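SnoK (Streptomyces nogalater, PDB 5EPA) is a non-heme iron, 2-oxoglutarate-dependent carbocyclase of nogalamycin biosynthesis, probably forming a carbon ring in the growing antibiotic. Local coordinates at residues G18-T21 with A22-S26; W195-Y198 with P199-P202. All coordinates share one frame; numbering follows the deposited sequence.

Two short surface turns illustrate how a chain fixes its loops by local contacts between near neighbours in sequence. Interaction 1 lies near the start of the modelled chain and leads into helix 27-36; interaction 2 follows helix 191-194 and leads toward strand 204-206. Their centres are 34 Å apart and their nearest atoms about 22 Å, so they do not touch. Interaction 1 lies away from the iron and 2-oxoglutarate sites. Interaction 2 comes nearer: the side chain of Tyr-198 is about 9 Å from those of the iron ligands His-133 and His-222, and about 13 Å from the iron(III) ion and the bound 2-oxoglutarate. It remains outside the first shell.

Interaction 1: G18-T21 with A22-S26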
loop_
_atom_site.group_PDB
_atom_site.type_symbol
_atom_site.label_atom_id
_atom_site.label_comp_id
_atom_site.label_asym_id
_atom_site.label_seq_id
_atom_site.Cartn_x
_atom_site.Cartn_y
_atom_site.Cartn_z
ATOM N N GLY A 18 10.506 -11.809 -19.171
ATOM C CA GLY A 18 11.003 -12.447 -17.937
ATOM C C GLY A 18 10.733 -11.826 -16.554
ATOM O O GLY A 18 10.411 -10.645 -16.432
ATOM N N PRO A 19 10.850 -12.620 -15.483
ATOM C CA PRO A 19 10.553 -12.103 -14.141
ATOM C C PRO A 19 11.502 -10.997 -13.678
ATOM O O PRO A 19 12.673 -11.011 -14.008
ATOM C CB PRO A 19 10.730 -13.323 -13.222
ATOM C CG PRO A 19 10.917 -14.500 -14.114
ATOM C CD PRO A 19 11.368 -13.994 -15.446
ATOM N N THR A 20 10.990 -10.042 -12.925
ATOM C CA THR A 20 11.855 -9.094 -12.236
ATOM C C THR A 20 12.120 -9.589 -10.803
ATOM O O THR A 20 11.194 -9.939 -10.075
ATOM C CB THR A 20 11.264 -7.685 -12.163
ATOM O OG1 THR A 20 10.791 -7.289 -13.455
ATOM C CG2 THR A 20 12.324 -6.715 -11.700
ATOM N N THR A 21 13.386 -9.603 -10.421
ATOM C CA THR A 21 13.811 -10.099 -9.125
ATOM C C THR A 21 14.564 -8.978 -8.408
ATOM O O THR A 21 14.949 -7.990 -9.035
ATOM C CB THR A 21 14.795 -11.272 -9.263
ATOM O OG1 THR A 21 15.962 -10.821 -9.971
ATOM C CG2 THR A 21 14.176 -12.452 -10.002
ATOM N N ALA A 22 14.849 -9.177 -7.127
ATOM C CA ALA A 22 15.667 -8.216 -6.395
ATOM C C ALA A 22 17.056 -8.070 -6.994
ATOM O O ALA A 22 17.656 -7.009 -6.958
ATOM C CB ALA A 22 15.791 -8.624 -4.940
ATOM N N GLU A 23 17.580 -9.161 -7.529
ATOM C CA GLU A 23 18.936 -9.194 -8.054
ATOM C C GLU A 23 19.031 -8.454 -9.394
ATOM O O GLU A 23 20.031 -7.819 -9.667
ATOM C CB GLU A 23 19.413 -10.663 -8.230
ATOM C CG GLU A 23 20.881 -10.834 -8.608
ATOM C CD GLU A 23 21.149 -10.868 -10.139
ATOM O OE1 GLU A 23 20.250 -11.142 -10.979
ATOM O OE2 GLU A 23 22.307 -10.592 -10.534
ATOM N N ASN A 24 18.028 -8.608 -10.262
ATOM C CA ASN A 24 18.124 -8.069 -11.643
ATOM C C ASN A 24 17.424 -6.714 -11.797
ATOM O O ASN A 24 17.379 -6.145 -12.867
ATOM C CB ASN A 24 17.629 -9.101 -12.699
ATOM C CG ASN A 24 16.112 -9.281 -12.709
ATOM O OD1 ASN A 24 15.353 -8.435 -12.249
ATOM N ND2 ASN A 24 15.666 -10.390 -13.240
ATOM N N LEU A 25 16.824 -6.241 -10.716
ATOM C CA LEU A 25 16.196 -4.922 -10.705
ATOM C C LEU A 25 17.174 -3.861 -11.217
ATOM O O LEU A 25 18.312 -3.781 -10.748
ATOM C CB LEU A 25 15.759 -4.599 -9.282
ATOM C CG LEU A 25 15.131 -3.218 -9.042
ATOM C CD1 LEU A 25 13.683 -3.168 -9.494
ATOM C CD2 LEU A 25 15.217 -2.871 -7.560
ATOM N N SER A 26 16.743 -3.058 -12.180
ATOM C CA SER A 26 17.652 -2.094 -12.782
ATOM C C SER A 26 17.870 -0.880 -11.898
ATOM O O SER A 26 16.985 -0.453 -11.194
ATOM C CB SER A 26 17.160 -1.647 -14.173
ATOM O OG SER A 26 15.865 -1.039 -14.097
#
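Thr-21 and Asn-24 hold each other by a reciprocal pair of hydrogen bonds. Thr-21 OG1 accepts the backbone N of Asn-24 at 3.0 Å, while Asn-24 OD1 takes the backbone N of Thr-21 at 2.9 Å. The second bond is nearly straight (175° at the hydrogen), although its donor stands above the carbonyl plane of the amide. Both side chains make this possible by turning in between backbone N and carbonyl carbon, with chi1 61° for Thr-21 OG1 and 73° for Asn-24 CG. The other end of the amide is also used: Asn-24 ND2 donates to Pro-19 O at 3.2 Å, a partner close to the amide plane, so that bonds at both ends fix the amide's rotation. Thr-21 O, for its part, receives weak bonds from the N atoms of Asn-24 and Leu-25. Thr-20 sets its methyl CG2 3.5 Å from Asn-24 OD1, while its OG1 turns to Pro-42 O. A valine in place of Thr-21 would probably leave the Asn-24 N with little more than its weak bond to the carbonyl, and the turn less firmly set. Ala-22 N, further on, is met by Glu-99 OE1. The mutual side-chain-to-backbone bonding is the pattern of a capping box, here closing a single turn just ahead of Ser-26, the N-cap of helix 27-36.

Interaction 2: W195-Y198 with P199-P202; sequences WPDY and PWQP
Gln-201 folds back over the turn that precedes it and meets both Trp-195 and Asp-197. With chi1 -60° and chi2 -66° its chain is bent rather than extended, which brings CG to 3.5 Å from Trp-195 CH2 and carries the amide toward the aspartate. Trp-195 holds its indole anti to the backbone N (chi1 -172°); the amide plane lies oblique to the ring, and Arg-173 adds a cation-pi contact to the same indole. At the polar end, Gln-201 NE2 is 2.7 Å from Asp-197 OD2, but the bond is bent and weak, and the amide and carboxylate planes are well apart. The other oxygen, Asp-197 OD1, comes to the edge of the Trp-200 indole, 3.8 Å from CD1 and near the ring plane. Pro-199 CB stands 4.2 Å above the centre of one face of that ring, while Pro-199 CD packs 3.4 Å from Tyr-198 CB.

The backbone supplies the firmer ties. A type I turn from Trp-195 to Tyr-198, closed by Tyr-198 N on Trp-195 O, runs into a short 3-10 segment, with bonds from Trp-200 N to Asp-197 O (2.9 Å) and from Gln-201 N to Tyr-198 O (3.1 Å). A water donates to Tyr-198 O and to Gln-201 O, bridging the two carbonyls. In chemical terms the side chains add one weak polar link and a few carbon contacts to a turn braced by its own peptide groups; Gln-201 is neutral and would not be expected to balance the charge Asp-197 probably carries, so whatever steadying this single amide gives the carboxylate is likely to be modest.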
loop_
_atom_site.group_PDB
_atom_site.type_symbol
_atom_site.label_atom_id
_atom_site.label_comp_id
_atom_site.label_asym_id
_atom_site.label_seq_id
_atom_site.Cartn_x
_atom_site.Cartn_y
_atom_site.Cartn_z
ATOM N N TRP A 195 -2.381 21.210 0.361
ATOM C CA TRP A 195 -1.429 21.426 -0.734
ATOM C C TRP A 195 -2.058 22.248 -1.874
ATOM O O TRP A 195 -2.621 21.687 -2.778
ATOM C CB TRP A 195 -0.999 20.070 -1.278
ATOM C CG TRP A 195 0.101 20.087 -2.278
ATOM C CD1 TRP A 195 0.979 21.098 -2.521
ATOM C CD2 TRP A 195 0.452 19.035 -3.165
ATOM N NE1 TRP A 195 1.860 20.733 -3.489
ATOM C CE2 TRP A 195 1.559 19.471 -3.909
ATOM C CE3 TRP A 195 -0.067 17.759 -3.411
ATOM C CZ2 TRP A 195 2.176 18.682 -4.866
ATOM C CZ3 TRP A 195 0.542 16.970 -4.368
ATOM C CH2 TRP A 195 1.652 17.448 -5.095
ATOM N N PRO A 196 -1.998 23.577 -1.792
ATOM C CA PRO A 196 -2.752 24.410 -2.749
ATOM C C PRO A 196 -2.497 24.104 -4.217
ATOM O O PRO A 196 -3.391 24.254 -5.044
ATOM C CB PRO A 196 -2.280 25.819 -2.426
ATOM C CG PRO A 196 -1.956 25.747 -0.972
ATOM C CD PRO A 196 -1.383 24.379 -0.731
ATOM N N ASP A 197 -1.302 23.659 -4.533
ATOM C CA ASP A 197 -0.954 23.367 -5.918
ATOM C C ASP A 197 -1.406 21.970 -6.400
ATOM O O ASP A 197 -1.235 21.643 -7.579
ATOM C CB ASP A 197 0.542 23.520 -6.088
ATOM C CG ASP A 197 0.927 23.987 -7.471
ATOM O OD1 ASP A 197 0.460 25.059 -7.915
ATOM O OD2 ASP A 197 1.693 23.234 -8.137
ATOM N N TYR A 198 -1.985 21.165 -5.506
ATOM C CA TYR A 198 -2.445 19.811 -5.857
ATOM C C TYR A 198 -3.234 19.748 -7.160
ATOM O O TYR A 198 -2.934 18.942 -8.018
ATOM C CB TYR A 198 -3.268 19.148 -4.718
ATOM C CG TYR A 198 -3.999 17.881 -5.140
ATOM C CD1 TYR A 198 -3.302 16.800 -5.656
ATOM C CD2 TYR A 198 -5.372 17.778 -5.059
ATOM C CE1 TYR A 198 -3.961 15.675 -6.114
ATOM C CE2 TYR A 198 -6.039 16.662 -5.525
ATOM C CZ TYR A 198 -5.330 15.612 -6.058
ATOM O OH TYR A 198 -5.976 14.441 -6.458
ATOM N N PRO A 199 -4.238 20.603 -7.311
ATOM C CA PRO A 199 -5.042 20.517 -8.527
ATOM C C PRO A 199 -4.311 20.776 -9.867
ATOM O O PRO A 199 -4.856 20.424 -10.907
ATOM C CB PRO A 199 -6.141 21.598 -8.324
ATOM C CG PRO A 199 -6.004 22.111 -6.935
ATOM C CD PRO A 199 -4.638 21.726 -6.447
ATOM N N TRP A 200 -3.122 21.365 -9.825
ATOM C CA TRP A 200 -2.327 21.653 -11.024
ATOM C C TRP A 200 -1.197 20.653 -11.245
ATOM O O TRP A 200 -0.412 20.775 -12.191
ATOM C CB TRP A 200 -1.790 23.085 -10.942
ATOM C CG TRP A 200 -2.885 23.992 -10.550
ATOM C CD1 TRP A 200 -2.968 24.729 -9.414
ATOM C CD2 TRP A 200 -4.117 24.181 -11.239
ATOM N NE1 TRP A 200 -4.169 25.343 -9.340
ATOM C CE2 TRP A 200 -4.899 25.039 -10.456
ATOM C CE3 TRP A 200 -4.641 23.709 -12.452
ATOM C CZ2 TRP A 200 -6.176 25.472 -10.856
ATOM C CZ3 TRP A 200 -5.910 24.108 -12.836
ATOM C CH2 TRP A 200 -6.662 24.996 -12.049
ATOM N N GLN A 201 -1.157 19.622 -10.409
ATOM C CA GLN A 201 -0.181 18.544 -10.576
ATOM C C GLN A 201 -0.691 17.470 -11.531
ATOM O O GLN A 201 -1.854 17.137 -11.536
ATOM C CB GLN A 201 0.119 17.871 -9.246
ATOM C CG GLN A 201 0.691 18.808 -8.212
ATOM C CD GLN A 201 2.057 19.324 -8.599
ATOM O OE1 GLN A 201 2.966 18.551 -8.819
ATOM N NE2 GLN A 201 2.196 20.627 -8.692
ATOM N N PRO A 202 0.206 16.904 -12.319
ATOM C CA PRO A 202 -0.152 15.772 -13.125
ATOM C C PRO A 202 -0.508 14.527 -12.285
ATOM O O PRO A 202 0.002 14.360 -11.212
ATOM C CB PRO A 202 1.112 15.497 -13.955
ATOM C CG PRO A 202 2.203 16.321 -13.390
ATOM C CD PRO A 202 1.607 17.341 -12.502
HETATM O O HOH W 1 -4.224 16.484 -9.789
#